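Putative hydrolase (Chloroflexus aurantiacus J-10-fl, PDB 3CMN) is probably a zincin-like metallopeptidase, a predominantly helical putative hydrolase whose substrate and reaction are not established. Local coordinates at residues A[71-82]-A[154-165]. Sequence-based numbering, arbitrary orientation.
Sequences VSRIFVFDRREW and GSLYFVEPNIAR
Tyr157 and Phe77 illustrate how aromatic side chains carry a contact beyond the backbone bonds of a two-stranded sheet. Strands 73-76 and 155-158 run parallel, with backbone bonds from Phe75 N to Leu156 O (2.8 Å) and Phe77 N to Phe158 O (2.7 Å). Along Tyr157, CB lies over one face of the Phe77 ring, a CH-pi contact 3.9 Å from its centroid. Tyr157 CG sits 3.5 Å from Phe77 CE1, and the rings form an offset stack with planes 21° apart. Farther out, Tyr157 CE1 meets the edge of the indole at Trp82 CD1 (3.5 Å), and Tyr157 OH ends 3.3 Å from Trp82 NE1. With chi1 at 65°, Tyr157 CG lies between its backbone N and carbonyl carbon, carrying the ring across one face of Phe77 and on to the indole.

Arg79 grips Asn162 side-on: NE (2.9 Å) and NH2 (3.3 Å) both donate to OD1, which lies in the guanidinium plane. Asn162 ND2 binds the carbonyls of Ala135 and Val138. A leucine in place of Arg79 would probably leave Asn162 OD1 without both donors and the two helix starts unlinked.

Each strand is followed in the chain by a helix, 79-92 or 160-169. Helix 41-63 lies on the sheet face bearing Ile74, Val76 and Phe158; Phe158 also touches Glu185 of helix 174-193, in an HExxH sequence consistent with a zincin zinc site, here without metal.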
loop_
_atom_site.group_PDB
_atom_site.type_symbol
_atom_site.label_atom_id
_atom_site.label_comp_id
_atom_site.label_asym_id
_atom_site.label_seq_id
_atom_site.Cartn_x
_atom_site.Cartn_y
_atom_site.Cartn_z
ATOM N N VAL A 71 -2.824 -3.031 -16.984
ATOM C CA VAL A 71 -4.074 -2.942 -16.238
ATOM C C VAL A 71 -5.219 -2.873 -17.240
ATOM O O VAL A 71 -5.500 -1.826 -17.799
ATOM C CB VAL A 71 -4.083 -1.700 -15.309
ATOM C CG1 VAL A 71 -5.421 -1.588 -14.566
ATOM C CG2 VAL A 71 -2.952 -1.818 -14.314
ATOM N N SER A 72 -5.868 -4.003 -17.480
ATOM C CA SER A 72 -6.962 -4.040 -18.442
ATOM C C SER A 72 -8.340 -3.987 -17.812
ATOM O O SER A 72 -9.334 -3.943 -18.521
ATOM C CB SER A 72 -6.855 -5.281 -19.340
ATOM O OG SER A 72 -6.866 -6.480 -18.590
ATOM N N ARG A 73 -8.408 -4.007 -16.487
ATOM C CA ARG A 73 -9.695 -3.920 -15.803
ATOM C C ARG A 73 -9.599 -2.990 -14.602
ATOM O O ARG A 73 -8.544 -2.840 -13.996
ATOM C CB ARG A 73 -10.180 -5.297 -15.331
ATOM C CG ARG A 73 -10.496 -6.282 -16.447
ATOM C CD ARG A 73 -11.282 -7.474 -15.924
ATOM N NE ARG A 73 -12.691 -7.138 -15.725
ATOM C CZ ARG A 73 -13.575 -7.923 -15.111
ATOM N NH1 ARG A 73 -13.187 -9.094 -14.619
ATOM N NH2 ARG A 73 -14.850 -7.551 -15.016
ATOM N N ILE A 74 -10.702 -2.335 -14.285
ATOM C CA ILE A 74 -10.738 -1.457 -13.129
ATOM C C ILE A 74 -12.077 -1.657 -12.449
ATOM O O ILE A 74 -13.109 -1.803 -13.106
ATOM C CB ILE A 74 -10.548 0.054 -13.505
ATOM C CG1 ILE A 74 -11.553 0.475 -14.577
ATOM C CG2 ILE A 74 -9.114 0.310 -13.964
ATOM C CD1 ILE A 74 -12.877 0.944 -14.018
ATOM N N PHE A 75 -12.059 -1.691 -11.128
ATOM C CA PHE A 75 -13.296 -1.865 -10.397
ATOM C C PHE A 75 -13.537 -0.682 -9.462
ATOM O O PHE A 75 -12.634 -0.234 -8.766
ATOM C CB PHE A 75 -13.250 -3.155 -9.573
ATOM C CG PHE A 75 -12.733 -4.358 -10.325
ATOM C CD1 PHE A 75 -11.456 -4.859 -10.068
ATOM C CD2 PHE A 75 -13.530 -5.007 -11.266
ATOM C CE1 PHE A 75 -10.973 -6.000 -10.738
ATOM C CE2 PHE A 75 -13.063 -6.143 -11.944
ATOM C CZ PHE A 75 -11.777 -6.640 -11.675
ATOM N N VAL A 76 -14.763 -0.169 -9.478
ATOM C CA VAL A 76 -15.178 0.917 -8.600
ATOM C C VAL A 76 -15.930 0.149 -7.508
ATOM O O VAL A 76 -16.969 -0.456 -7.778
ATOM C CB VAL A 76 -16.161 1.893 -9.330
ATOM C CG1 VAL A 76 -16.605 3.007 -8.397
ATOM C CG2 VAL A 76 -15.490 2.482 -10.558
ATOM N N PHE A 77 -15.395 0.140 -6.292
ATOM C CA PHE A 77 -16.025 -0.581 -5.186
ATOM C C PHE A 77 -16.754 0.329 -4.205
ATOM O O PHE A 77 -16.439 1.509 -4.072
ATOM C CB PHE A 77 -14.976 -1.342 -4.343
ATOM C CG PHE A 77 -14.420 -2.605 -4.969
ATOM C CD1 PHE A 77 -13.343 -3.252 -4.356
ATOM C CD2 PHE A 77 -14.958 -3.158 -6.126
ATOM C CE1 PHE A 77 -12.800 -4.422 -4.872
ATOM C CE2 PHE A 77 -14.427 -4.334 -6.664
ATOM C CZ PHE A 77 -13.338 -4.972 -6.032
ATOM N N ASP A 78 -17.732 -0.250 -3.513
ATOM C CA ASP A 78 -18.424 0.444 -2.433
ATOM C C ASP A 78 -17.792 -0.345 -1.277
ATOM O O ASP A 78 -16.955 -1.226 -1.521
ATOM C CB ASP A 78 -19.939 0.226 -2.468
ATOM C CG ASP A 78 -20.335 -1.172 -2.056
ATOM O OD1 ASP A 78 -20.091 -2.108 -2.831
ATOM O OD2 ASP A 78 -20.882 -1.344 -0.944
ATOM N N ARG A 79 -18.180 -0.062 -0.039
ATOM C CA ARG A 79 -17.583 -0.757 1.103
ATOM C C ARG A 79 -17.918 -2.243 1.174
ATOM O O ARG A 79 -17.105 -3.045 1.623
ATOM C CB ARG A 79 -17.986 -0.065 2.408
ATOM C CG ARG A 79 -17.467 1.360 2.501
ATOM C CD ARG A 79 -17.958 2.060 3.742
ATOM N NE ARG A 79 -17.566 3.465 3.730
ATOM C CZ ARG A 79 -18.125 4.399 4.490
ATOM N NH1 ARG A 79 -19.103 4.072 5.319
ATOM N NH2 ARG A 79 -17.710 5.650 4.414
ATOM N N ARG A 80 -19.111 -2.608 0.723
ATOM C CA ARG A 80 -19.522 -4.001 0.748
ATOM C C ARG A 80 -18.690 -4.813 -0.244
ATOM O O ARG A 80 -18.221 -5.914 0.069
ATOM C CB ARG A 80 -21.005 -4.118 0.406
ATOM C CG ARG A 80 -21.521 -5.537 0.450
ATOM C CD ARG A 80 -22.993 -5.604 0.127
ATOM N NE ARG A 80 -23.532 -6.920 0.458
ATOM C CZ ARG A 80 -23.456 -7.992 -0.324
ATOM N NH1 ARG A 80 -22.868 -7.927 -1.513
ATOM N NH2 ARG A 80 -23.971 -9.139 0.098
ATOM N N GLU A 81 -18.509 -4.270 -1.442
ATOM C CA GLU A 81 -17.720 -4.960 -2.451
ATOM C C GLU A 81 -16.265 -5.049 -2.018
ATOM O O GLU A 81 -15.601 -6.052 -2.263
ATOM C CB GLU A 81 -17.840 -4.256 -3.799
ATOM C CG GLU A 81 -19.257 -4.261 -4.346
ATOM C CD GLU A 81 -19.396 -3.435 -5.603
ATOM O OE1 GLU A 81 -18.899 -2.283 -5.612
ATOM O OE2 GLU A 81 -20.005 -3.930 -6.577
ATOM N N TRP A 82 -15.765 -4.011 -1.361
ATOM C CA TRP A 82 -14.389 -4.065 -0.910
ATOM C C TRP A 82 -14.226 -5.244 0.055
ATOM O O TRP A 82 -13.247 -5.989 -0.023
ATOM C CB TRP A 82 -13.979 -2.760 -0.216
ATOM C CG TRP A 82 -12.561 -2.796 0.258
ATOM C CD1 TRP A 82 -11.438 -2.618 -0.498
ATOM C CD2 TRP A 82 -12.110 -3.112 1.582
ATOM N NE1 TRP A 82 -10.317 -2.806 0.273
ATOM C CE2 TRP A 82 -10.698 -3.112 1.553
ATOM C CE3 TRP A 82 -12.762 -3.396 2.790
ATOM C CZ2 TRP A 82 -9.919 -3.386 2.688
ATOM C CZ3 TRP A 82 -11.994 -3.669 3.921
ATOM C CH2 TRP A 82 -10.581 -3.662 3.859
ATOM N N GLY A 154 -3.123 -6.949 -13.421
ATOM C CA GLY A 154 -4.040 -6.734 -14.527
ATOM C C GLY A 154 -5.240 -5.849 -14.240
ATOM O O GLY A 154 -6.023 -5.553 -15.143
ATOM N N SER A 155 -5.401 -5.421 -12.994
ATOM C CA SER A 155 -6.543 -4.585 -12.649
ATOM C C SER A 155 -6.304 -3.744 -11.413
ATOM O O SER A 155 -5.363 -3.980 -10.674
ATOM C CB SER A 155 -7.766 -5.469 -12.411
ATOM O OG SER A 155 -7.545 -6.318 -11.300
ATOM N N LEU A 156 -7.160 -2.748 -11.203
ATOM C CA LEU A 156 -7.075 -1.888 -10.029
ATOM C C LEU A 156 -8.492 -1.552 -9.598
ATOM O O LEU A 156 -9.393 -1.471 -10.431
ATOM C CB LEU A 156 -6.320 -0.593 -10.351
ATOM C CG LEU A 156 -4.796 -0.667 -10.490
ATOM C CD1 LEU A 156 -4.260 0.677 -10.950
ATOM C CD2 LEU A 156 -4.167 -1.039 -9.148
ATOM N N TYR A 157 -8.697 -1.387 -8.294
ATOM C CA TYR A 157 -10.019 -1.015 -7.792
ATOM C C TYR A 157 -9.896 0.244 -6.968
ATOM O O TYR A 157 -8.831 0.557 -6.446
ATOM C CB TYR A 157 -10.679 -2.145 -6.971
ATOM C CG TYR A 157 -9.993 -2.536 -5.666
ATOM C CD1 TYR A 157 -10.003 -1.681 -4.556
ATOM C CD2 TYR A 157 -9.366 -3.785 -5.534
ATOM C CE1 TYR A 157 -9.404 -2.057 -3.345
ATOM C CE2 TYR A 157 -8.766 -4.173 -4.321
ATOM C CZ TYR A 157 -8.787 -3.305 -3.236
ATOM O OH TYR A 157 -8.169 -3.662 -2.052
ATOM N N PHE A 158 -10.996 0.973 -6.880
ATOM C CA PHE A 158 -11.048 2.214 -6.133
ATOM C C PHE A 158 -12.324 2.174 -5.316
ATOM O O PHE A 158 -13.381 1.856 -5.845
ATOM C CB PHE A 158 -11.076 3.409 -7.101
ATOM C CG PHE A 158 -9.931 3.417 -8.089
ATOM C CD1 PHE A 158 -9.972 2.635 -9.235
ATOM C CD2 PHE A 158 -8.786 4.177 -7.844
ATOM C CE1 PHE A 158 -8.886 2.605 -10.127
ATOM C CE2 PHE A 158 -7.696 4.155 -8.722
ATOM C CZ PHE A 158 -7.748 3.365 -9.867
ATOM N N VAL A 159 -12.216 2.429 -4.029
ATOM C CA VAL A 159 -13.422 2.513 -3.214
ATOM C C VAL A 159 -13.989 3.927 -3.227
ATOM O O VAL A 159 -13.790 4.684 -2.297
ATOM C CB VAL A 159 -13.155 2.062 -1.766
ATOM C CG1 VAL A 159 -14.467 1.818 -1.035
ATOM C CG2 VAL A 159 -12.287 0.813 -1.749
ATOM N N GLU A 160 -14.598 4.307 -4.346
ATOM C CA GLU A 160 -15.048 5.656 -4.662
ATOM C C GLU A 160 -15.759 6.292 -3.472
ATOM O O GLU A 160 -15.588 7.518 -3.282
ATOM C CB GLU A 160 -15.963 5.644 -5.887
ATOM C CG GLU A 160 -15.686 6.762 -6.880
ATOM C CD GLU A 160 -16.295 8.084 -6.456
ATOM O OE1 GLU A 160 -17.411 8.070 -5.895
ATOM O OE2 GLU A 160 -15.656 9.132 -6.684
ATOM N N PRO A 161 -16.602 5.602 -2.726
ATOM C CA PRO A 161 -17.309 6.252 -1.617
ATOM C C PRO A 161 -16.378 6.928 -0.625
ATOM O O PRO A 161 -16.614 8.070 -0.237
ATOM C CB PRO A 161 -18.107 5.108 -0.993
ATOM C CG PRO A 161 -18.416 4.223 -2.182
ATOM C CD PRO A 161 -17.087 4.220 -2.928
ATOM N N ASN A 162 -15.321 6.227 -0.218
ATOM C CA ASN A 162 -14.370 6.793 0.737
ATOM C C ASN A 162 -13.511 7.858 0.060
ATOM O O ASN A 162 -13.115 8.839 0.687
ATOM C CB ASN A 162 -13.483 5.698 1.342
ATOM C CG ASN A 162 -14.288 4.612 2.032
ATOM O OD1 ASN A 162 -15.504 4.740 2.197
ATOM N ND2 ASN A 162 -13.616 3.532 2.435
ATOM N N ILE A 163 -13.229 7.655 -1.219
ATOM C CA ILE A 163 -12.451 8.613 -1.996
ATOM C C ILE A 163 -13.235 9.937 -2.076
ATOM O O ILE A 163 -12.675 11.013 -1.888
ATOM C CB ILE A 163 -12.183 8.081 -3.439
ATOM C CG1 ILE A 163 -11.334 6.809 -3.374
ATOM C CG2 ILE A 163 -11.479 9.143 -4.274
ATOM C CD1 ILE A 163 -10.998 6.191 -4.718
ATOM N N ALA A 164 -14.535 9.833 -2.345
ATOM C CA ALA A 164 -15.408 10.997 -2.447
ATOM C C ALA A 164 -15.507 11.727 -1.104
ATOM O O ALA A 164 -15.505 12.956 -1.058
ATOM C CB ALA A 164 -16.796 10.570 -2.915
ATOM N N ARG A 165 -15.584 10.972 -0.015
ATOM C CA ARG A 165 -15.681 11.572 1.305
ATOM C C ARG A 165 -14.408 12.304 1.717
ATOM O O ARG A 165 -14.480 13.333 2.385
ATOM C CB ARG A 165 -16.031 10.508 2.337
ATOM C CG ARG A 165 -17.478 10.101 2.276
ATOM C CD ARG A 165 -17.746 8.798 3.007
ATOM N NE ARG A 165 -19.172 8.490 2.984
ATOM C CZ ARG A 165 -19.886 8.330 1.870
ATOM N NH1 ARG A 165 -19.309 8.441 0.678
ATOM N NH2 ARG A 165 -21.185 8.082 1.951
#